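Local coordinates for short chain dehydrogenase (Leptospira borgpetersenii serovar Hardjo-bovis, PDB 6UH2), which binds NAD+ in a Rossmann-type fold and, as a short-chain dehydrogenase/reductase family member, probably catalyses NAD-dependent oxidation of a CH-OH group or reduction of the matching carbonyl, at residues L22-G27 / F126-Y131; E65-D70 / K78-S83. One frame throughout, in Å; residues are numbered along the deposited sequence.

In the fold
Both interactions dock a helix onto the same parallel sheet, on one side of the chain's centre, and their own centres lie about 10 Å apart. Interaction 1 joins strand 22-26 to helix 111-139. Interaction 2 joins strand 64-68, outermost of the sheet within this chain, to helix 74-86, and along the sequence it is nested inside the loop that interaction 1 closes. Strand 46-51 runs between the two strands, while Phe-81 of helix 74-86 packs on Leu-128 of helix 111-139 and on Leu-24 of strand 22-26. The strand order 3-2-1-4-5-6-7 is that of a Rossmann fold, and both segments meet NAD toward the C-terminal ends of the parallel strands, at Gly-27 and Asp-70, where such folds bind their cofactor.

Interaction 1: L22-G27 / F126-Y131; sequences LVLITG and FLLSQY. With NAD (nicotinamide-adenine-dinucleotide), chain D.
Two first torsions set the meeting of Thr-26 with Leu-128. In Thr-26, chi1 of 70° tucks OG1 between the two backbone bonds of CA and turns CG2 away from the carbonyl carbon, toward the helix; in Leu-128, chi1 of -87° carries CG out toward the strand. The two side chains then reach each other tip to tip, with Thr-26 CG2 3.7 Å from Leu-128 CG and 4.0 Å from Leu-128 CD1. Two residues back along strand 22-26, Leu-24 points to the same face of the sheet, and its CD2 stands 4.4 Å from Leu-128 CD1, a looser approach. A single leucine of helix 111-139 therefore bridges alternate residues of the strand, with 99 Å² buried in all. The two branches of Thr-26 divide their work: the methyl faces the helix, while OG1 is hydrogen-bonded to the backbone N of Ala-98, an NAD-binding residue. Directly after Thr-26, Gly-27 brings its CA to 3.5 Å from O4B of NAD, at a positive phi that favours glycine. With no hydrogen bond between the segments, the helix is held here by apolar contact, and the buried hydroxyl is satisfied by the Ala-98 amide, after strand 93-96 at the cofactor-binding end of the sheet.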
ATOM      1  N   LEU B  22     -18.440   0.226  10.721  1.00 14.48           N
ATOM      2  CA  LEU B  22     -18.128   0.492  12.120  1.00 15.93           C
ATOM      3  C   LEU B  22     -16.672   0.106  12.353  1.00 14.31           C
ATOM      4  O   LEU B  22     -16.290  -1.040  12.114  1.00 15.99           O
ATOM      5  CB  LEU B  22     -19.064  -0.289  13.045  1.00 18.26           C
ATOM      6  CG  LEU B  22     -18.757  -0.167  14.544  1.00 27.95           C
ATOM      7  CD1 LEU B  22     -18.783   1.282  14.970  1.00 22.02           C
ATOM      8  CD2 LEU B  22     -19.770  -0.950  15.351  1.00 32.85           C
ATOM      9  N   VAL B  23     -15.859   1.068  12.783  1.00 14.23           N
ATOM     10  CA  VAL B  23     -14.418   0.888  12.934  1.00 13.05           C
ATOM     11  C   VAL B  23     -14.090   0.873  14.421  1.00 17.00           C
ATOM     12  O   VAL B  23     -14.406   1.826  15.145  1.00 20.80           O
ATOM     13  CB  VAL B  23     -13.634   2.002  12.226  1.00 14.19           C
ATOM     14  CG1 VAL B  23     -12.122   1.740  12.328  1.00 20.42           C
ATOM     15  CG2 VAL B  23     -14.079   2.140  10.773  1.00 17.09           C
ATOM     16  N   LEU B  24     -13.445  -0.198  14.866  1.00 14.50           N
ATOM     17  CA  LEU B  24     -12.934  -0.323  16.225  1.00 12.40           C
ATOM     18  C   LEU B  24     -11.431  -0.067  16.197  1.00 14.17           C
ATOM     19  O   LEU B  24     -10.687  -0.827  15.570  1.00 13.19           O
ATOM     20  CB  LEU B  24     -13.237  -1.722  16.769  1.00 13.68           C
ATOM     21  CG  LEU B  24     -12.818  -2.063  18.190  1.00 19.42           C
ATOM     22  CD1 LEU B  24     -13.531  -1.121  19.127  1.00 18.02           C
ATOM     23  CD2 LEU B  24     -13.153  -3.538  18.536  1.00 16.50           C
ATOM     24  N   ILE B  25     -10.976   0.983  16.879  1.00 13.95           N
ATOM     25  CA  ILE B  25      -9.572   1.400  16.850  0.51 16.28           C
ATOM     26  C   ILE B  25      -9.031   1.398  18.272  1.00 17.09           C
ATOM     27  O   ILE B  25      -9.480   2.188  19.109  1.00 17.96           O
ATOM     28  CB  ILE B  25      -9.395   2.797  16.230  0.51 15.74           C
ATOM     29  CG1 ILE B  25     -10.259   2.960  14.977  0.51 13.64           C
ATOM     30  CG2 ILE B  25      -7.918   3.047  15.921  0.51 14.76           C
ATOM     31  CD1 ILE B  25     -10.192   4.350  14.343  0.51 10.97           C
ATOM     32  N   THR B  26      -8.064   0.525  18.546  1.00 15.28           N
ATOM     33  CA  THR B  26      -7.373   0.573  19.824  1.00 11.80           C
ATOM     34  C   THR B  26      -6.337   1.688  19.770  1.00 12.55           C
ATOM     35  O   THR B  26      -5.807   2.016  18.704  1.00 12.76           O
ATOM     36  CB  THR B  26      -6.686  -0.759  20.151  1.00 14.28           C
ATOM     37  OG1 THR B  26      -5.565  -0.943  19.275  1.00 14.09           O
ATOM     38  CG2 THR B  26      -7.653  -1.921  19.990  1.00 13.41           C
ATOM     39  N   GLY B  27      -6.065   2.287  20.927  1.00 13.71           N
ATOM     40  CA  GLY B  27      -5.124   3.390  20.956  1.00 13.97           C
ATOM     41  C   GLY B  27      -5.566   4.597  20.161  1.00 18.87           C
ATOM     42  O   GLY B  27      -4.723   5.383  19.729  1.00 16.87           O
ATOM     43  N   PHE B 126      -2.915  -9.526  19.687  1.00 15.90           N
ATOM     44  CA  PHE B 126      -3.407 -10.902  19.703  1.00 16.83           C
ATOM     45  C   PHE B 126      -4.820 -10.978  20.269  1.00 14.64           C
ATOM     46  O   PHE B 126      -5.702 -11.632  19.698  1.00 16.84           O
ATOM     47  CB  PHE B 126      -2.474 -11.785  20.530  1.00 15.91           C
ATOM     48  CG  PHE B 126      -3.168 -12.965  21.153  1.00 17.99           C
ATOM     49  CD1 PHE B 126      -3.573 -14.037  20.372  1.00 14.33           C
ATOM     50  CD2 PHE B 126      -3.411 -13.001  22.518  1.00 16.12           C
ATOM     51  CE1 PHE B 126      -4.219 -15.128  20.952  1.00 21.56           C
ATOM     52  CE2 PHE B 126      -4.049 -14.081  23.107  1.00 15.57           C
ATOM     53  CZ  PHE B 126      -4.457 -15.143  22.327  1.00 19.04           C
ATOM     54  N   LEU B 127      -5.040 -10.335  21.412  1.00 15.13           N
ATOM     55  CA  LEU B 127      -6.308 -10.463  22.124  1.00 19.81           C
ATOM     56  C   LEU B 127      -7.451  -9.831  21.335  1.00 15.81           C
ATOM     57  O   LEU B 127      -8.520 -10.438  21.172  1.00 16.72           O
ATOM     58  CB  LEU B 127      -6.173  -9.823  23.506  1.00 22.75           C
ATOM     59  CG  LEU B 127      -7.217 -10.113  24.572  1.00 29.35           C
ATOM     60  CD1 LEU B 127      -7.151 -11.569  24.971  1.00 24.36           C
ATOM     61  CD2 LEU B 127      -6.968  -9.215  25.775  1.00 34.56           C
ATOM     62  N   LEU B 128      -7.246  -8.608  20.842  1.00 14.54           N
ATOM     63  CA  LEU B 128      -8.294  -7.953  20.063  1.00 15.11           C
ATOM     64  C   LEU B 128      -8.541  -8.699  18.760  1.00 13.64           C
ATOM     65  O   LEU B 128      -9.687  -8.814  18.315  1.00 17.38           O
ATOM     66  CB  LEU B 128      -7.933  -6.485  19.789  1.00 11.46           C
ATOM     67  CG  LEU B 128      -8.337  -5.454  20.857  1.00 15.78           C
ATOM     68  CD1 LEU B 128      -9.844  -5.212  20.838  1.00 21.27           C
ATOM     69  CD2 LEU B 128      -7.904  -5.907  22.252  1.00 16.52           C
ATOM     70  N   SER B 129      -7.478  -9.213  18.134  1.00 11.11           N
ATOM     71  CA  SER B 129      -7.665 -10.004  16.920  1.00 17.45           C
ATOM     72  C   SER B 129      -8.428 -11.284  17.222  1.00 18.17           C
ATOM     73  O   SER B 129      -9.268 -11.719  16.423  1.00 17.38           O
ATOM     74  CB  SER B 129      -6.316 -10.323  16.273  1.00 15.03           C
ATOM     75  OG  SER B 129      -5.677  -9.132  15.830  1.00 13.57           O
ATOM     76  N   GLN B 130      -8.191 -11.874  18.393  1.00 14.56           N
ATOM     77  CA  GLN B 130      -8.821 -13.151  18.721  1.00 15.37           C
ATOM     78  C   GLN B 130     -10.314 -12.983  19.001  1.00 19.87           C
ATOM     79  O   GLN B 130     -11.140 -13.759  18.499  1.00 19.43           O
ATOM     80  CB  GLN B 130      -8.118 -13.800  19.917  1.00 13.06           C
ATOM     81  CG  GLN B 130      -8.718 -15.167  20.293  1.00 15.77           C
ATOM     82  CD  GLN B 130      -8.170 -15.724  21.593  1.00 20.06           C
ATOM     83  OE1 GLN B 130      -8.297 -15.104  22.647  1.00 19.73           O
ATOM     84  NE2 GLN B 130      -7.538 -16.892  21.520  1.00 14.78           N
ATOM     85  N   TYR B 131     -10.685 -11.984  19.809  1.00 17.55           N
ATOM     86  CA  TYR B 131     -12.102 -11.744  20.055  1.00 17.29           C
ATOM     87  C   TYR B 131     -12.819 -11.330  18.780  1.00 17.36           C
ATOM     88  O   TYR B 131     -13.961 -11.735  18.543  1.00 15.17           O
ATOM     89  CB  TYR B 131     -12.289 -10.686  21.149  1.00 16.13           C
ATOM     90  CG  TYR B 131     -12.236 -11.339  22.500  1.00 20.51           C
ATOM     91  CD1 TYR B 131     -13.379 -11.876  23.086  1.00 19.59           C
ATOM     92  CD2 TYR B 131     -11.029 -11.487  23.157  1.00 15.73           C
ATOM     93  CE1 TYR B 131     -13.314 -12.524  24.312  1.00 27.83           C
ATOM     94  CE2 TYR B 131     -10.956 -12.129  24.373  1.00 19.83           C
ATOM     95  CZ  TYR B 131     -12.092 -12.645  24.950  1.00 27.41           C
ATOM     96  OH  TYR B 131     -11.976 -13.288  26.170  1.00 26.19           O
TER
HETATM   97  PA  NAD D 301       0.879   7.449  20.966  1.00 19.86           P
HETATM   98  O1A NAD D 301       1.835   7.176  22.155  1.00 21.85           O
HETATM   99  O2A NAD D 301       0.551   8.888  20.565  1.00 16.83           O
HETATM  100  O5B NAD D 301      -0.533   6.640  21.153  1.00 19.75           O
HETATM  101  C5B NAD D 301      -0.618   5.305  21.617  1.00 20.65           C
HETATM  102  C4B NAD D 301      -2.008   5.210  22.184  1.00 15.92           C
HETATM  103  O4B NAD D 301      -2.115   3.810  22.644  1.00 17.53           O
HETATM  104  C3B NAD D 301      -2.238   6.116  23.404  1.00 14.41           C
HETATM  105  O3B NAD D 301      -3.496   6.821  23.285  1.00 15.73           O
HETATM  106  C2B NAD D 301      -2.337   5.112  24.562  1.00 17.11           C
HETATM  107  O2B NAD D 301      -3.204   5.574  25.608  1.00 20.04           O
HETATM  108  C1B NAD D 301      -2.824   3.825  23.856  1.00 16.33           C
HETATM  109  N9A NAD D 301      -2.539   2.710  24.754  1.00 18.60           N
HETATM  110  C8A NAD D 301      -1.416   2.508  25.555  1.00 18.04           C
HETATM  111  N7A NAD D 301      -1.538   1.429  26.280  1.00 14.53           N
HETATM  112  C5A NAD D 301      -2.794   0.908  25.969  1.00 17.88           C
HETATM  113  C6A NAD D 301      -3.505  -0.198  26.423  1.00 17.62           C
HETATM  114  N6A NAD D 301      -3.007  -1.046  27.345  1.00 18.42           N
HETATM  115  N1A NAD D 301      -4.719  -0.428  25.900  1.00 14.97           N
HETATM  116  C2A NAD D 301      -5.226   0.401  24.985  1.00 17.63           C
HETATM  117  N3A NAD D 301      -4.626   1.492  24.502  1.00 17.07           N
HETATM  118  C4A NAD D 301      -3.408   1.703  25.024  1.00 14.65           C
HETATM  119  O3  NAD D 301       1.419   6.662  19.658  1.00 20.78           O
HETATM  120  PN  NAD D 301       1.379   6.985  18.078  1.00 21.87           P
HETATM  121  O1N NAD D 301       2.681   7.695  17.628  1.00 29.83           O
HETATM  122  O2N NAD D 301      -0.024   7.504  17.752  1.00 20.69           O
HETATM  123  O5D NAD D 301       1.581   5.391  17.590  1.00 20.58           O
HETATM  124  C5D NAD D 301       0.448   4.660  17.173  1.00 20.29           C
HETATM  125  C4D NAD D 301       0.969   3.348  16.592  1.00 17.00           C
HETATM  126  O4D NAD D 301       1.987   3.587  15.540  1.00 21.57           O
HETATM  127  C3D NAD D 301       1.725   2.560  17.662  1.00 12.83           C
HETATM  128  O3D NAD D 301       1.555   1.151  17.463  1.00 15.88           O
HETATM  129  C2D NAD D 301       3.234   2.866  17.418  1.00 15.85           C
HETATM  130  O2D NAD D 301       4.101   1.824  17.834  1.00 16.21           O
HETATM  131  C1D NAD D 301       3.209   2.981  15.867  1.00 18.29           C
HETATM  132  N1N NAD D 301       4.299   3.852  15.300  1.00 20.88           N
HETATM  133  C2N NAD D 301       4.452   5.144  15.700  1.00 20.43           C
HETATM  134  C3N NAD D 301       5.461   5.895  15.154  1.00 25.76           C
HETATM  135  C7N NAD D 301       5.624   7.307  15.603  1.00 28.63           C
HETATM  136  O7N NAD D 301       6.629   7.910  15.258  1.00 25.81           O
HETATM  137  N7N NAD D 301       4.652   7.861  16.361  1.00 27.42           N
HETATM  138  C4N NAD D 301       6.302   5.308  14.192  1.00 23.55           C
HETATM  139  C5N NAD D 301       6.128   4.010  13.816  1.00 29.23           C
HETATM  140  C6N NAD D 301       5.092   3.275  14.388  1.00 24.15           C

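Interaction 2: E65-D70 / K78-S83; sequences EWIQAD and KEIFLS. With NAD (nicotinamide-adenine-dinucleotide), chain D.
Ile-80 projects from helix 74-86 toward strand 64-68, and its longer branch makes the contact. CB directs that branch outward with CG1 beside the backbone N (chi1 -75°), turned away from the carbonyl carbon. CG1 passes the side chain of Ile-67, lying 4.0 Å from Ile-67 CG2. At the tip, the extended chain (chi2 169°) delivers CD1 to two partners: Ile-67 CG2 at 3.6 Å and Ala-69 CB at 3.4 Å, the latter tighter than usual van der Waals contact. The side chains of Ile-67 and Ile-80 run past one another in opposite senses, so they touch flank to flank, the methyl branch of one against the long branch of the other. Residues 67 and 69 both point toward the helix, whereas the CB of Asp-70 points away from it, and its OD1 meets NAD. There the adenine amino group, N6A, donates to Asp-70 OD1 over 3.0 Å with an N-H...O angle of 148°. Thr-72 OG1 is also hydrogen-bonded to that oxygen, and Glu-76 accepts from the backbone N of Asp-70; the first helps to fix the carboxylate, the second the backbone. Across the segments the chemistry is wholly apolar, gathered on one methyl, Ile-80 CD1, while the polar recognition of adenine falls to the next residue along, Asp-70.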
ATOM      1  N   GLU B  65     -17.760   6.928  19.693  1.00 17.07           N
ATOM      2  CA  GLU B  65     -17.857   6.434  21.060  1.00 18.48           C
ATOM      3  C   GLU B  65     -16.463   6.097  21.582  1.00 22.54           C
ATOM      4  O   GLU B  65     -15.697   5.410  20.902  1.00 23.27           O
ATOM      5  CB  GLU B  65     -18.761   5.193  21.121  1.00 23.84           C
ATOM      6  CG  GLU B  65     -18.777   4.490  22.457  1.00 28.42           C
ATOM      7  CD  GLU B  65     -19.786   3.356  22.504  1.00 29.40           C
ATOM      8  OE1 GLU B  65     -20.439   3.084  21.471  1.00 30.01           O
ATOM      9  OE2 GLU B  65     -19.932   2.740  23.577  1.00 35.83           O
ATOM     10  N   TRP B  66     -16.136   6.579  22.781  1.00 17.26           N
ATOM     11  CA  TRP B  66     -14.906   6.198  23.472  1.00 21.97           C
ATOM     12  C   TRP B  66     -15.239   5.195  24.565  1.00 26.00           C
ATOM     13  O   TRP B  66     -16.139   5.429  25.379  1.00 23.91           O
ATOM     14  CB  TRP B  66     -14.195   7.404  24.089  1.00 25.21           C
ATOM     15  CG  TRP B  66     -13.058   7.023  25.042  1.00 20.93           C
ATOM     16  CD1 TRP B  66     -11.969   6.225  24.765  1.00 16.69           C
ATOM     17  CD2 TRP B  66     -12.916   7.427  26.407  1.00 20.93           C
ATOM     18  NE1 TRP B  66     -11.170   6.104  25.886  1.00 17.23           N
ATOM     19  CE2 TRP B  66     -11.725   6.842  26.901  1.00 21.53           C
ATOM     20  CE3 TRP B  66     -13.678   8.231  27.262  1.00 20.38           C
ATOM     21  CZ2 TRP B  66     -11.285   7.041  28.210  1.00 26.66           C
ATOM     22  CZ3 TRP B  66     -13.236   8.427  28.567  1.00 23.87           C
ATOM     23  CH2 TRP B  66     -12.056   7.833  29.028  1.00 27.24           C
ATOM     24  N   ILE B  67     -14.517   4.082  24.580  1.00 21.77           N
ATOM     25  CA  ILE B  67     -14.625   3.109  25.656  1.00 24.16           C
ATOM     26  C   ILE B  67     -13.299   3.091  26.397  1.00 23.06           C
ATOM     27  O   ILE B  67     -12.260   2.743  25.824  1.00 19.91           O
ATOM     28  CB  ILE B  67     -14.995   1.717  25.127  1.00 29.58           C
ATOM     29  CG1 ILE B  67     -16.339   1.786  24.391  1.00 27.71           C
ATOM     30  CG2 ILE B  67     -15.033   0.719  26.272  1.00 28.93           C
ATOM     31  CD1 ILE B  67     -16.693   0.519  23.646  1.00 26.73           C
ATOM     32  N   GLN B  68     -13.325   3.478  27.667  1.00 19.33           N
ATOM     33  CA  GLN B  68     -12.119   3.404  28.484  1.00 18.87           C
ATOM     34  C   GLN B  68     -11.763   1.937  28.711  1.00 23.09           C
ATOM     35  O   GLN B  68     -12.513   1.201  29.361  1.00 22.55           O
ATOM     36  CB  GLN B  68     -12.350   4.138  29.800  1.00 20.19           C
ATOM     37  CG  GLN B  68     -11.163   4.120  30.757  1.00 26.60           C
ATOM     38  CD  GLN B  68     -11.494   4.825  32.068  1.00 40.96           C
ATOM     39  OE1 GLN B  68     -12.407   5.642  32.124  1.00 51.40           O
ATOM     40  NE2 GLN B  68     -10.766   4.496  33.125  1.00 50.88           N
ATOM     41  N   ALA B  69     -10.622   1.501  28.176  1.00 21.99           N
ATOM     42  CA  ALA B  69     -10.315   0.079  28.168  1.00 24.35           C
ATOM     43  C   ALA B  69      -8.816  -0.141  28.102  1.00 19.75           C
ATOM     44  O   ALA B  69      -8.069   0.676  27.557  1.00 21.38           O
ATOM     45  CB  ALA B  69     -10.975  -0.634  26.986  1.00 22.93           C
ATOM     46  N   ASP B  70      -8.398  -1.284  28.640  1.00 16.28           N
ATOM     47  CA  ASP B  70      -7.011  -1.723  28.665  1.00 17.92           C
ATOM     48  C   ASP B  70      -6.943  -3.026  27.881  1.00 19.28           C
ATOM     49  O   ASP B  70      -7.454  -4.054  28.343  1.00 20.63           O
ATOM     50  CB  ASP B  70      -6.552  -1.897  30.111  1.00 17.45           C
ATOM     51  CG  ASP B  70      -5.147  -2.476  30.231  1.00 25.73           C
ATOM     52  OD1 ASP B  70      -4.521  -2.842  29.212  1.00 18.62           O
ATOM     53  OD2 ASP B  70      -4.676  -2.562  31.379  1.00 25.38           O
ATOM     54  N   LYS B  78     -13.239  -8.958  27.108  1.00 21.09           N
ATOM     55  CA  LYS B  78     -14.338  -9.905  26.993  1.00 20.01           C
ATOM     56  C   LYS B  78     -15.676  -9.227  27.250  1.00 23.39           C
ATOM     57  O   LYS B  78     -16.628  -9.385  26.477  1.00 23.88           O
ATOM     58  CB  LYS B  78     -14.134 -11.059  27.973  1.00 21.13           C
ATOM     59  CG  LYS B  78     -15.305 -12.023  28.012  1.00 23.89           C
ATOM     60  CD  LYS B  78     -15.043 -13.177  28.989  1.00 30.80           C
ATOM     61  CE  LYS B  78     -16.212 -14.157  29.020  1.00 44.82           C
ATOM     62  NZ  LYS B  78     -15.826 -15.516  28.527  1.00 50.50           N
ATOM     63  N   GLU B  79     -15.762  -8.458  28.336  1.00 25.15           N
ATOM     64  CA  GLU B  79     -17.018  -7.799  28.671  1.00 26.58           C
ATOM     65  C   GLU B  79     -17.384  -6.743  27.630  1.00 27.08           C
ATOM     66  O   GLU B  79     -18.561  -6.574  27.294  1.00 26.16           O
ATOM     67  CB  GLU B  79     -16.924  -7.183  30.065  1.00 31.61           C
ATOM     68  N   ILE B  80     -16.389  -6.033  27.098  1.00 26.12           N
ATOM     69  CA  ILE B  80     -16.663  -5.061  26.041  1.00 26.05           C
ATOM     70  C   ILE B  80     -17.222  -5.755  24.806  1.00 24.41           C
ATOM     71  O   ILE B  80     -18.196  -5.289  24.201  1.00 22.28           O
ATOM     72  CB  ILE B  80     -15.390  -4.257  25.714  1.00 27.03           C
ATOM     73  CG1 ILE B  80     -15.119  -3.244  26.819  1.00 26.66           C
ATOM     74  CG2 ILE B  80     -15.520  -3.537  24.372  1.00 25.17           C
ATOM     75  CD1 ILE B  80     -13.762  -2.608  26.691  1.00 24.68           C
ATOM     76  N   PHE B  81     -16.632  -6.890  24.416  1.00 19.52           N
ATOM     77  CA  PHE B  81     -17.108  -7.555  23.208  1.00 19.35           C
ATOM     78  C   PHE B  81     -18.499  -8.135  23.393  1.00 22.99           C
ATOM     79  O   PHE B  81     -19.284  -8.167  22.437  1.00 25.16           O
ATOM     80  CB  PHE B  81     -16.108  -8.608  22.750  1.00 20.96           C
ATOM     81  CG  PHE B  81     -15.164  -8.074  21.730  1.00 20.41           C
ATOM     82  CD1 PHE B  81     -14.155  -7.203  22.108  1.00 26.76           C
ATOM     83  CD2 PHE B  81     -15.337  -8.358  20.390  1.00 21.96           C
ATOM     84  CE1 PHE B  81     -13.305  -6.659  21.176  1.00 22.73           C
ATOM     85  CE2 PHE B  81     -14.498  -7.811  19.443  1.00 21.05           C
ATOM     86  CZ  PHE B  81     -13.476  -6.961  19.833  1.00 23.09           C
ATOM     87  N   LEU B  82     -18.836  -8.568  24.605  1.00 21.39           N
ATOM     88  CA  LEU B  82     -20.209  -8.980  24.877  0.58 22.65           C
ATOM     89  C   LEU B  82     -21.165  -7.809  24.705  1.00 27.28           C
ATOM     90  O   LEU B  82     -22.231  -7.945  24.088  1.00 25.20           O
ATOM     91  CB  LEU B  82     -20.306  -9.549  26.289  0.58 26.76           C
ATOM     92  CG  LEU B  82     -21.708  -9.883  26.791  0.58 29.34           C
ATOM     93  CD1 LEU B  82     -22.340 -10.902  25.862  0.58 32.38           C
ATOM     94  CD2 LEU B  82     -21.647 -10.403  28.217  0.58 32.25           C
ATOM     95  N   SER B  83     -20.795  -6.646  25.240  1.00 22.88           N
ATOM     96  CA  SER B  83     -21.637  -5.463  25.113  1.00 27.77           C
ATOM     97  C   SER B  83     -21.771  -5.020  23.656  1.00 24.07           C
ATOM     98  O   SER B  83     -22.854  -4.599  23.229  1.00 30.80           O
ATOM     99  CB  SER B  83     -21.070  -4.342  25.978  1.00 34.49           C
ATOM    100  OG  SER B  83     -21.775  -3.138  25.770  1.00 45.65           O
TER
HETATM  101  PA  NAD D 301       0.879   7.449  20.966  1.00 19.86           P
HETATM  102  O1A NAD D 301       1.835   7.176  22.155  1.00 21.85           O
HETATM  103  O2A NAD D 301       0.551   8.888  20.565  1.00 16.83           O
HETATM  104  O5B NAD D 301      -0.533   6.640  21.153  1.00 19.75           O
HETATM  105  C5B NAD D 301      -0.618   5.305  21.617  1.00 20.65           C
HETATM  106  C4B NAD D 301      -2.008   5.210  22.184  1.00 15.92           C
HETATM  107  O4B NAD D 301      -2.115   3.810  22.644  1.00 17.53           O
HETATM  108  C3B NAD D 301      -2.238   6.116  23.404  1.00 14.41           C
HETATM  109  O3B NAD D 301      -3.496   6.821  23.285  1.00 15.73           O
HETATM  110  C2B NAD D 301      -2.337   5.112  24.562  1.00 17.11           C
HETATM  111  O2B NAD D 301      -3.204   5.574  25.608  1.00 20.04           O
HETATM  112  C1B NAD D 301      -2.824   3.825  23.856  1.00 16.33           C
HETATM  113  N9A NAD D 301      -2.539   2.710  24.754  1.00 18.60           N
HETATM  114  C8A NAD D 301      -1.416   2.508  25.555  1.00 18.04           C
HETATM  115  N7A NAD D 301      -1.538   1.429  26.280  1.00 14.53           N
HETATM  116  C5A NAD D 301      -2.794   0.908  25.969  1.00 17.88           C
HETATM  117  C6A NAD D 301      -3.505  -0.198  26.423  1.00 17.62           C
HETATM  118  N6A NAD D 301      -3.007  -1.046  27.345  1.00 18.42           N
HETATM  119  N1A NAD D 301      -4.719  -0.428  25.900  1.00 14.97           N
HETATM  120  C2A NAD D 301      -5.226   0.401  24.985  1.00 17.63           C
HETATM  121  N3A NAD D 301      -4.626   1.492  24.502  1.00 17.07           N
HETATM  122  C4A NAD D 301      -3.408   1.703  25.024  1.00 14.65           C
HETATM  123  O3  NAD D 301       1.419   6.662  19.658  1.00 20.78           O
HETATM  124  PN  NAD D 301       1.379   6.985  18.078  1.00 21.87           P
HETATM  125  O1N NAD D 301       2.681   7.695  17.628  1.00 29.83           O
HETATM  126  O2N NAD D 301      -0.024   7.504  17.752  1.00 20.69           O
HETATM  127  O5D NAD D 301       1.581   5.391  17.590  1.00 20.58           O
HETATM  128  C5D NAD D 301       0.448   4.660  17.173  1.00 20.29           C
HETATM  129  C4D NAD D 301       0.969   3.348  16.592  1.00 17.00           C
HETATM  130  O4D NAD D 301       1.987   3.587  15.540  1.00 21.57           O
HETATM  131  C3D NAD D 301       1.725   2.560  17.662  1.00 12.83           C
HETATM  132  O3D NAD D 301       1.555   1.151  17.463  1.00 15.88           O
HETATM  133  C2D NAD D 301       3.234   2.866  17.418  1.00 15.85           C
HETATM  134  O2D NAD D 301       4.101   1.824  17.834  1.00 16.21           O
HETATM  135  C1D NAD D 301       3.209   2.981  15.867  1.00 18.29           C
HETATM  136  N1N NAD D 301       4.299   3.852  15.300  1.00 20.88           N
HETATM  137  C2N NAD D 301       4.452   5.144  15.700  1.00 20.43           C
HETATM  138  C3N NAD D 301       5.461   5.895  15.154  1.00 25.76           C
HETATM  139  C7N NAD D 301       5.624   7.307  15.603  1.00 28.63           C
HETATM  140  O7N NAD D 301       6.629   7.910  15.258  1.00 25.81           O
HETATM  141  N7N NAD D 301       4.652   7.861  16.361  1.00 27.42           N
HETATM  142  C4N NAD D 301       6.302   5.308  14.192  1.00 23.55           C
HETATM  143  C5N NAD D 301       6.128   4.010  13.816  1.00 29.23           C
HETATM  144  C6N NAD D 301       5.092   3.275  14.388  1.00 24.15           C